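Local coordinates for protein chitooligosaccharidolytic beta-N-acetylglucosaminidase (PDB 3NSM) that hydrolyses one terminal beta-linked N-acetylglucosamine unit at a time from the non-reducing ends of chitooligosaccharides, favouring shorter substrates, at residues N55-I60 with H172-R177; N61-E66 with R85-V90; E275-A280 with G343-S348. All blocks are in the same frame, centred on the assembly; numbering follows the deposited sequence.

Interaction 1: N55-I60 with H172-R177; sequences NFLSKI and HLLMVR
Phe56 O, Ser58 N and O, and Ile60 N face Arg177 N, Met175 O and N, and Leu173 O, giving four backbone hydrogen bonds that join strands 57-69 and 172-183 antiparallel. The shortest runs from Ser58 N to Met175 O (2.8 Å). At the end where strand 172-176 gives way to loop, Arg177 N reaches Phe56 O (3.1 Å). At the other, a water accepts from Leu173 N and donates to Ile60 O, taking over where direct pairing stops.

The apolar contacts divide between the sheet's faces. On the face of Lys59 and Leu174, the leucine's CD1 meets Leu57 CD1 at 3.7 Å, and Val165 of the next strand touches both leucines. On the face of Ser58 and Met175, the methionine's CE presses against Ile60 CG1 at a tight 3.4 Å.

Flat groups take the ends. In Lys59, CG anti to the backbone N and a bend at chi3 (71°) put CD over the centre of the His172 ring, 3.7 Å from its centroid, in a CH-pi contact, and turn NZ on to Thr103 OG1. Phe56 CD2 sits over one guanidinium face of Arg177, 3.3 Å from NH2, the planes 34° apart.

Alternate backbone groups are thus paired within the ladder while others turn to Lys105, Val165 and Leu163; Lys59 contributes carbon and sends its amine away, whereas Arg177 offers its guanidinium face to Phe56.

Interaction 2: N61-E66 with R85-V90; sequences NLNSIE and RFKEQV
The hydrogen bond from Ser64 N to Asn61 O (2.9 Å) closes a type I beta turn that brings Leu62 and Asn63 up to Lys87 and Val90 of helix 86-91. No hydrogen bond crosses between the two segments, and side-chain carbon does most of the joining.

Leu62 uses both branches. CD2 slides past Val90 CG1 at 3.8 Å, while CD1 meets the far end of Lys87, 3.6 Å from NZ. The lysine runs across the leucine at about a right angle, its CD against Leu62 O, and a bend at chi3 (91°) carries NZ on to within 3.6 Å of Asn63 OD1, a loose approach. Ile65, beyond the turn, meets Val90 tip to tip through CD1, and its CG2 comes in plane to the edge of the Phe86 ring, 3.9 Å from CE1. Val90 CG2, one helical turn on, lies over one face of that ring, toward its rim. With its two methyl branches gone, an alanine in place of Leu62 would probably open a gap beside Val90 CG1 and leave the Lys87 chain freer to swing.

Helix and sheet of this alpha/beta domain therefore meet through branched aliphatic groups and a ring edge, with the amine of the exposed Lys87 at the polar margin, near Asn63 OD1.

Interaction 3: E275-A280 with G343-S348; sequences EFDAPA and GGDEVS
The carboxylates of Asp277 and Asp345 meet through one oxygen each, OD1 to OD1 at 2.7 Å, with their planes 50° apart and the side chains crossing at about a right angle. A chi1 of -156° swings the Asp277 carboxylate across to Gly343, where OD2 rests 3.2 Å from Gly343 CA. A beta carbon at Gly343 would fall 1.9 Å from that oxygen, a clash, and the positive phi of 75° also favours glycine. The Glu275 carboxylate shares a water with Asp345 OD1, while Glu275 OE1 hydrogen-bonds His224 ND1.

The segments hold the C-terminal ends of neighbouring parallel strands, 271-278 and 340-343, and the loops that follow, in the eight-stranded TIM barrel, where such enzymes carry their active sites. Residues 341-346 form the His-X-Gly-Gly-Asp-Glu motif of glycosyl hydrolase family 20. Its last residue, Glu346, is an inferred active-site residue; its side chain leaves the contact for Thr405 OG1. Asp277 lies close to His281 and Asp227, the other inferred members of the charge relay.

Ala278 and Gly343 form a parallel bridge, in which Gly344 N gives Ala278 O a weak hydrogen bond (3.4 Å). A water then links the two segments: it accepts from Ala280 N (2.9 Å), donates to Asp345 O (2.7 Å), and has a weak bond to Asp277 OD2. Further out, Pro279, which follows a cis peptide bond, crosses Val347, with CG 3.7 Å from Val347 CG2 and Trp378 touching both residues.

Interactions 1 and 2 share strand 57-69 and belong to one alpha/beta domain. The first pairs the strand with its neighbour in the sheet, the second sets its continuation against a helix, and they meet where Leu173 CD2 touches Leu62 CD2 (3.7 Å). Both are only partly buried, yet one rests on a backbone ladder and the other mostly on side-chain carbon. Interaction 3 lies on the opposite side of the chain's centre, its centre 53 Å and 46 Å from those of interactions 1 and 2. It is buried in the catalytic barrel, and there a single parallel bridge is joined by waters and by acidic side chains gathered near the active site, in place of the regular ladder of interaction 1.

Interaction 1: N55-I60 with H172-R177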
loop_
_atom_site.group_PDB
_atom_site.type_symbol
_atom_site.label_atom_id
_atom_site.label_comp_id
_atom_site.label_asym_id
_atom_site.label_seq_id
_atom_site.Cartn_x
_atom_site.Cartn_y
_atom_site.Cartn_z
ATOM N N ASN A 55 -22.384 -22.240 -22.185
ATOM C CA ASN A 55 -23.456 -21.545 -21.522
ATOM C C ASN A 55 -23.782 -21.960 -20.121
ATOM O O ASN A 55 -24.531 -21.315 -19.494
ATOM C CB ASN A 55 -24.710 -21.613 -22.368
ATOM C CG ASN A 55 -24.572 -20.886 -23.639
ATOM O OD1 ASN A 55 -24.339 -21.468 -24.670
ATOM N ND2 ASN A 55 -24.702 -19.606 -23.583
ATOM N N PHE A 56 -23.210 -23.025 -19.632
ATOM C CA PHE A 56 -23.672 -23.616 -18.416
ATOM C C PHE A 56 -22.579 -23.880 -17.391
ATOM O O PHE A 56 -21.436 -23.860 -17.709
ATOM C CB PHE A 56 -24.342 -24.933 -18.728
ATOM C CG PHE A 56 -25.530 -24.820 -19.623
ATOM C CD1 PHE A 56 -26.713 -24.332 -19.149
ATOM C CD2 PHE A 56 -25.478 -25.234 -20.918
ATOM C CE1 PHE A 56 -27.785 -24.242 -19.944
ATOM C CE2 PHE A 56 -26.573 -25.151 -21.702
ATOM C CZ PHE A 56 -27.717 -24.647 -21.223
ATOM N N LEU A 57 -22.963 -24.140 -16.162
ATOM C CA LEU A 57 -22.041 -24.480 -15.092
ATOM C C LEU A 57 -22.430 -25.823 -14.508
ATOM O O LEU A 57 -23.587 -26.230 -14.610
ATOM C CB LEU A 57 -22.099 -23.425 -13.982
ATOM C CG LEU A 57 -21.630 -22.002 -14.277
ATOM C CD1 LEU A 57 -22.158 -21.060 -13.222
ATOM C CD2 LEU A 57 -20.108 -21.916 -14.364
ATOM N N SER A 58 -21.475 -26.497 -13.875
ATOM C CA SER A 58 -21.750 -27.773 -13.220
ATOM C C SER A 58 -21.233 -27.760 -11.795
ATOM O O SER A 58 -20.168 -27.210 -11.527
ATOM C CB SER A 58 -21.116 -28.930 -13.996
ATOM O OG SER A 58 -21.465 -28.869 -15.369
ATOM N N LYS A 59 -21.990 -28.367 -10.887
ATOM C CA LYS A 59 -21.591 -28.439 -9.495
ATOM C C LYS A 59 -20.492 -29.481 -9.317
ATOM O O LYS A 59 -20.580 -30.599 -9.839
ATOM C CB LYS A 59 -22.790 -28.737 -8.596
ATOM C CG LYS A 59 -22.468 -28.701 -7.109
ATOM C CD LYS A 59 -23.697 -28.940 -6.249
ATOM C CE LYS A 59 -24.176 -30.380 -6.323
ATOM N NZ LYS A 59 -25.164 -30.680 -5.251
ATOM N N ILE A 60 -19.463 -29.099 -8.567
ATOM C CA ILE A 60 -18.234 -29.867 -8.456
ATOM C C ILE A 60 -17.958 -30.202 -7.002
ATOM O O ILE A 60 -18.138 -29.354 -6.127
ATOM C CB ILE A 60 -17.045 -29.044 -9.030
ATOM C CG1 ILE A 60 -17.212 -28.807 -10.535
ATOM C CG2 ILE A 60 -15.688 -29.662 -8.678
ATOM C CD1 ILE A 60 -17.590 -30.034 -11.352
ATOM N N HIS A 172 -22.265 -23.592 -3.310
ATOM C CA HIS A 172 -21.843 -24.588 -4.282
ATOM C C HIS A 172 -20.603 -24.120 -5.011
ATOM O O HIS A 172 -20.530 -22.969 -5.455
ATOM C CB HIS A 172 -22.935 -24.854 -5.329
ATOM C CG HIS A 172 -24.153 -25.538 -4.792
ATOM N ND1 HIS A 172 -25.330 -25.618 -5.505
ATOM C CD2 HIS A 172 -24.382 -26.164 -3.613
ATOM C CE1 HIS A 172 -26.229 -26.269 -4.789
ATOM N NE2 HIS A 172 -25.680 -26.609 -3.635
ATOM N N LEU A 173 -19.632 -25.018 -5.135
ATOM C CA LEU A 173 -18.512 -24.804 -6.034
ATOM C C LEU A 173 -18.925 -25.244 -7.435
ATOM O O LEU A 173 -19.369 -26.377 -7.638
ATOM C CB LEU A 173 -17.268 -25.564 -5.560
ATOM C CG LEU A 173 -15.980 -25.362 -6.366
ATOM C CD1 LEU A 173 -15.528 -23.902 -6.361
ATOM C CD2 LEU A 173 -14.887 -26.266 -5.822
ATOM N N LEU A 174 -18.791 -24.334 -8.390
ATOM C CA LEU A 174 -19.206 -24.594 -9.757
ATOM C C LEU A 174 -18.032 -24.512 -10.723
ATOM O O LEU A 174 -16.951 -24.034 -10.372
ATOM C CB LEU A 174 -20.319 -23.624 -10.184
ATOM C CG LEU A 174 -21.527 -23.432 -9.259
ATOM C CD1 LEU A 174 -22.411 -22.327 -9.794
ATOM C CD2 LEU A 174 -22.318 -24.720 -9.069
ATOM N N MET A 175 -18.260 -24.992 -11.943
ATOM C CA MET A 175 -17.247 -25.019 -12.982
ATOM C C MET A 175 -17.922 -24.932 -14.339
ATOM O O MET A 175 -18.975 -25.528 -14.543
ATOM C CB MET A 175 -16.449 -26.317 -12.894
ATOM C CG MET A 175 -15.164 -26.313 -13.704
ATOM S SD MET A 175 -14.634 -27.965 -14.191
ATOM C CE MET A 175 -14.511 -28.788 -12.629
ATOM N N VAL A 176 -17.311 -24.194 -15.256
ATOM C CA VAL A 176 -17.810 -24.072 -16.624
ATOM C C VAL A 176 -17.852 -25.447 -17.306
ATOM O O VAL A 176 -16.866 -26.189 -17.286
ATOM C CB VAL A 176 -16.954 -23.100 -17.441
ATOM C CG1 VAL A 176 -17.608 -22.815 -18.772
ATOM C CG2 VAL A 176 -16.752 -21.811 -16.670
ATOM N N ARG A 177 -19.001 -25.773 -17.900
ATOM C CA ARG A 177 -19.291 -27.144 -18.339
ATOM C C ARG A 177 -18.626 -27.516 -19.656
ATOM O O ARG A 177 -18.057 -28.597 -19.782
ATOM C CB ARG A 177 -20.804 -27.385 -18.430
ATOM C CG ARG A 177 -21.193 -28.868 -18.463
ATOM C CD ARG A 177 -22.697 -29.065 -18.593
ATOM N NE ARG A 177 -23.165 -28.763 -19.944
ATOM C CZ ARG A 177 -24.446 -28.715 -20.308
ATOM N NH1 ARG A 177 -25.410 -28.942 -19.419
ATOM N NH2 ARG A 177 -24.768 -28.433 -21.567
HETATM O O HOH W 1 -20.425 -27.741 -4.480
#

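Interaction 2: N61-E66 with R85-V90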
loop_
_atom_site.group_PDB
_atom_site.type_symbol
_atom_site.label_atom_id
_atom_site.label_comp_id
_atom_site.label_asym_id
_atom_site.label_seq_id
_atom_site.Cartn_x
_atom_site.Cartn_y
_atom_site.Cartn_z
ATOM N N ASN A 61 -17.526 -31.437 -6.752
ATOM C CA ASN A 61 -17.020 -31.839 -5.440
ATOM C C ASN A 61 -15.538 -31.477 -5.323
ATOM O O ASN A 61 -14.689 -32.040 -6.022
ATOM C CB ASN A 61 -17.236 -33.339 -5.207
ATOM C CG ASN A 61 -17.083 -33.748 -3.739
ATOM O OD1 ASN A 61 -17.691 -34.722 -3.302
ATOM N ND2 ASN A 61 -16.270 -33.021 -2.984
ATOM N N LEU A 62 -15.248 -30.530 -4.433
ATOM C CA LEU A 62 -13.896 -30.003 -4.225
ATOM C C LEU A 62 -12.875 -31.092 -3.863
ATOM O O LEU A 62 -11.700 -30.990 -4.217
ATOM C CB LEU A 62 -13.937 -28.904 -3.155
ATOM C CG LEU A 62 -12.757 -27.965 -2.867
ATOM C CD1 LEU A 62 -11.927 -28.473 -1.698
ATOM C CD2 LEU A 62 -11.890 -27.673 -4.103
ATOM N N ASN A 63 -13.335 -32.126 -3.165
ATOM C CA ASN A 63 -12.487 -33.251 -2.776
ATOM C C ASN A 63 -12.286 -34.306 -3.865
ATOM O O ASN A 63 -11.434 -35.184 -3.730
ATOM C CB ASN A 63 -13.034 -33.898 -1.508
ATOM C CG ASN A 63 -12.840 -33.030 -0.288
ATOM O OD1 ASN A 63 -12.265 -31.940 -0.368
ATOM N ND2 ASN A 63 -13.314 -33.506 0.857
ATOM N N SER A 64 -13.055 -34.203 -4.946
ATOM C CA SER A 64 -13.013 -35.179 -6.033
ATOM C C SER A 64 -12.427 -34.587 -7.318
ATOM O O SER A 64 -12.955 -34.789 -8.418
ATOM C CB SER A 64 -14.410 -35.752 -6.280
ATOM O OG SER A 64 -14.925 -36.332 -5.095
ATOM N N ILE A 65 -11.337 -33.843 -7.164
ATOM C CA ILE A 65 -10.564 -33.361 -8.297
ATOM C C ILE A 65 -9.259 -34.145 -8.303
ATOM O O ILE A 65 -8.531 -34.182 -7.306
ATOM C CB ILE A 65 -10.289 -31.834 -8.218
ATOM C CG1 ILE A 65 -11.606 -31.051 -8.143
ATOM C CG2 ILE A 65 -9.450 -31.368 -9.415
ATOM C CD1 ILE A 65 -11.464 -29.644 -7.580
ATOM N N GLU A 66 -8.983 -34.800 -9.424
ATOM C CA GLU A 66 -7.773 -35.588 -9.559
ATOM C C GLU A 66 -7.013 -35.213 -10.823
ATOM O O GLU A 66 -7.590 -35.139 -11.914
ATOM C CB GLU A 66 -8.101 -37.082 -9.513
ATOM C CG GLU A 66 -8.363 -37.599 -8.100
ATOM C CD GLU A 66 -9.367 -38.745 -8.064
ATOM O OE1 GLU A 66 -8.970 -39.868 -7.672
ATOM O OE2 GLU A 66 -10.550 -38.524 -8.430
ATOM N N ARG A 85 -0.361 -28.218 -6.761
ATOM C CA ARG A 85 -0.673 -26.820 -6.500
ATOM C C ARG A 85 -2.069 -26.428 -6.994
ATOM O O ARG A 85 -2.577 -25.353 -6.659
ATOM C CB ARG A 85 0.381 -25.960 -7.193
ATOM C CG ARG A 85 0.684 -24.650 -6.513
ATOM C CD ARG A 85 2.110 -24.206 -6.802
ATOM N NE ARG A 85 2.400 -24.135 -8.235
ATOM C CZ ARG A 85 3.370 -24.814 -8.851
ATOM N NH1 ARG A 85 4.177 -25.624 -8.168
ATOM N NH2 ARG A 85 3.542 -24.669 -10.158
ATOM N N PHE A 86 -2.685 -27.312 -7.780
ATOM C CA PHE A 86 -3.909 -26.994 -8.510
ATOM C C PHE A 86 -5.158 -26.860 -7.647
ATOM O O PHE A 86 -5.974 -25.974 -7.896
ATOM C CB PHE A 86 -4.146 -28.002 -9.637
ATOM C CG PHE A 86 -5.395 -27.745 -10.432
ATOM C CD1 PHE A 86 -6.477 -28.616 -10.348
ATOM C CD2 PHE A 86 -5.496 -26.627 -11.258
ATOM C CE1 PHE A 86 -7.634 -28.383 -11.080
ATOM C CE2 PHE A 86 -6.652 -26.388 -11.995
ATOM C CZ PHE A 86 -7.722 -27.267 -11.905
ATOM N N LYS A 87 -5.316 -27.723 -6.641
ATOM C CA LYS A 87 -6.482 -27.622 -5.758
ATOM C C LYS A 87 -6.461 -26.337 -4.940
ATOM O O LYS A 87 -7.513 -25.732 -4.709
ATOM C CB LYS A 87 -6.640 -28.839 -4.842
ATOM C CG LYS A 87 -8.107 -29.090 -4.465
ATOM C CD LYS A 87 -8.299 -30.199 -3.441
ATOM C CE LYS A 87 -8.289 -29.646 -2.023
ATOM N NZ LYS A 87 -9.029 -30.534 -1.076
ATOM N N GLU A 88 -5.268 -25.922 -4.509
ATOM C CA GLU A 88 -5.094 -24.628 -3.856
ATOM C C GLU A 88 -5.621 -23.510 -4.758
ATOM O O GLU A 88 -6.399 -22.669 -4.310
ATOM C CB GLU A 88 -3.626 -24.378 -3.500
ATOM C CG GLU A 88 -3.075 -25.257 -2.369
ATOM C CD GLU A 88 -2.454 -26.563 -2.869
ATOM O OE1 GLU A 88 -1.214 -26.719 -2.748
ATOM O OE2 GLU A 88 -3.204 -27.426 -3.384
ATOM N N GLN A 89 -5.214 -23.532 -6.028
ATOM C CA GLN A 89 -5.672 -22.563 -7.031
ATOM C C GLN A 89 -7.191 -22.548 -7.185
ATOM O O GLN A 89 -7.789 -21.486 -7.368
ATOM C CB GLN A 89 -5.047 -22.853 -8.396
ATOM C CG GLN A 89 -3.622 -22.373 -8.593
ATOM C CD GLN A 89 -2.974 -22.997 -9.825
ATOM O OE1 GLN A 89 -2.783 -24.216 -9.894
ATOM N NE2 GLN A 89 -2.635 -22.164 -10.806
ATOM N N VAL A 90 -7.801 -23.732 -7.134
ATOM C CA VAL A 90 -9.253 -23.874 -7.250
ATOM C C VAL A 90 -9.954 -23.279 -6.023
ATOM O O VAL A 90 -10.936 -22.553 -6.164
ATOM C CB VAL A 90 -9.669 -25.359 -7.491
ATOM C CG1 VAL A 90 -11.162 -25.572 -7.243
ATOM C CG2 VAL A 90 -9.302 -25.788 -8.906
#

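Interaction 3: E275-A280 with G343-S348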
loop_
_atom_site.group_PDB
_atom_site.type_symbol
_atom_site.label_atom_id
_atom_site.label_comp_id
_atom_site.label_asym_id
_atom_site.label_seq_id
_atom_site.Cartn_x
_atom_site.Cartn_y
_atom_site.Cartn_z
ATOM N N GLU A 275 20.412 -8.653 -12.456
ATOM C CA GLU A 275 21.095 -7.506 -13.001
ATOM C C GLU A 275 22.253 -7.101 -12.105
ATOM O O GLU A 275 22.090 -7.001 -10.877
ATOM C CB GLU A 275 20.144 -6.320 -13.141
ATOM C CG GLU A 275 20.855 -5.041 -13.559
ATOM C CD GLU A 275 19.951 -3.835 -13.612
ATOM O OE1 GLU A 275 18.726 -3.964 -13.375
ATOM O OE2 GLU A 275 20.474 -2.739 -13.886
ATOM N N PHE A 276 23.421 -6.880 -12.707
ATOM C CA PHE A 276 24.442 -6.093 -12.040
ATOM C C PHE A 276 24.627 -4.775 -12.765
ATOM O O PHE A 276 25.298 -4.708 -13.794
ATOM C CB PHE A 276 25.784 -6.811 -11.910
ATOM C CG PHE A 276 26.768 -6.039 -11.089
ATOM C CD1 PHE A 276 26.729 -6.102 -9.693
ATOM C CD2 PHE A 276 27.685 -5.191 -11.695
ATOM C CE1 PHE A 276 27.611 -5.355 -8.921
ATOM C CE2 PHE A 276 28.564 -4.446 -10.940
ATOM C CZ PHE A 276 28.528 -4.526 -9.543
ATOM N N ASP A 277 24.042 -3.729 -12.209
ATOM C CA ASP A 277 24.111 -2.409 -12.802
ATOM C C ASP A 277 25.528 -1.827 -12.724
ATOM O O ASP A 277 26.098 -1.691 -11.633
ATOM C CB ASP A 277 23.111 -1.497 -12.101
ATOM C CG ASP A 277 22.678 -0.335 -12.957
ATOM O OD1 ASP A 277 21.753 0.382 -12.527
ATOM O OD2 ASP A 277 23.257 -0.125 -14.049
ATOM N N ALA A 278 26.094 -1.494 -13.883
ATOM C CA ALA A 278 27.435 -0.903 -13.967
ATOM C C ALA A 278 27.581 -0.037 -15.227
ATOM O O ALA A 278 26.845 -0.248 -16.195
ATOM C CB ALA A 278 28.484 -1.999 -13.955
ATOM N N PRO A 279 28.536 0.925 -15.231
ATOM C CA PRO A 279 29.450 1.307 -14.144
ATOM C C PRO A 279 28.937 2.409 -13.216
ATOM O O PRO A 279 29.622 2.756 -12.251
ATOM C CB PRO A 279 30.686 1.800 -14.900
ATOM C CG PRO A 279 30.129 2.413 -16.148
ATOM C CD PRO A 279 28.819 1.698 -16.459
ATOM N N ALA A 280 27.770 2.975 -13.503
ATOM C CA ALA A 280 27.106 3.848 -12.540
ATOM C C ALA A 280 26.321 2.975 -11.555
ATOM O O ALA A 280 26.388 1.745 -11.629
ATOM C CB ALA A 280 26.195 4.838 -13.242
ATOM N N GLY A 343 22.757 -3.441 -16.845
ATOM C CA GLY A 343 22.406 -2.093 -16.445
ATOM C C GLY A 343 22.616 -1.099 -17.557
ATOM O O GLY A 343 21.761 -0.944 -18.434
ATOM N N GLY A 344 23.759 -0.430 -17.528
ATOM C CA GLY A 344 24.055 0.601 -18.512
ATOM C C GLY A 344 23.289 1.873 -18.230
ATOM O O GLY A 344 23.071 2.686 -19.124
ATOM N N ASP A 345 22.871 2.038 -16.980
ATOM C CA ASP A 345 22.244 3.277 -16.545
ATOM C C ASP A 345 23.193 4.445 -16.735
ATOM O O ASP A 345 24.411 4.288 -16.615
ATOM C CB ASP A 345 21.822 3.178 -15.084
ATOM C CG ASP A 345 20.397 2.722 -14.927
ATOM O OD1 ASP A 345 20.145 1.820 -14.101
ATOM O OD2 ASP A 345 19.524 3.267 -15.640
ATOM N N GLU A 346 22.621 5.614 -17.018
ATOM C CA GLU A 346 23.386 6.781 -17.446
ATOM C C GLU A 346 24.590 7.074 -16.562
ATOM O O GLU A 346 24.469 7.239 -15.346
ATOM C CB GLU A 346 22.479 8.015 -17.566
ATOM C CG GLU A 346 23.140 9.246 -18.228
ATOM C CD GLU A 346 23.588 9.012 -19.675
ATOM O OE1 GLU A 346 23.070 8.087 -20.337
ATOM O OE2 GLU A 346 24.468 9.764 -20.148
ATOM N N VAL A 347 25.755 7.127 -17.198
ATOM C CA VAL A 347 27.004 7.417 -16.516
ATOM C C VAL A 347 27.203 8.919 -16.399
ATOM O O VAL A 347 26.864 9.673 -17.307
ATOM C CB VAL A 347 28.195 6.764 -17.239
ATOM C CG1 VAL A 347 29.508 7.093 -16.545
ATOM C CG2 VAL A 347 28.002 5.273 -17.285
ATOM N N SER A 348 27.732 9.338 -15.256
ATOM C CA SER A 348 28.098 10.723 -15.020
ATOM C C SER A 348 29.485 10.998 -15.582
ATOM O O SER A 348 30.444 10.264 -15.321
ATOM C CB SER A 348 28.058 11.057 -13.531
ATOM O OG SER A 348 28.358 12.427 -13.312
HETATM O O HOH W 2 18.818 -0.907 -13.915
HETATM O O HOH W 3 25.507 2.278 -15.172
#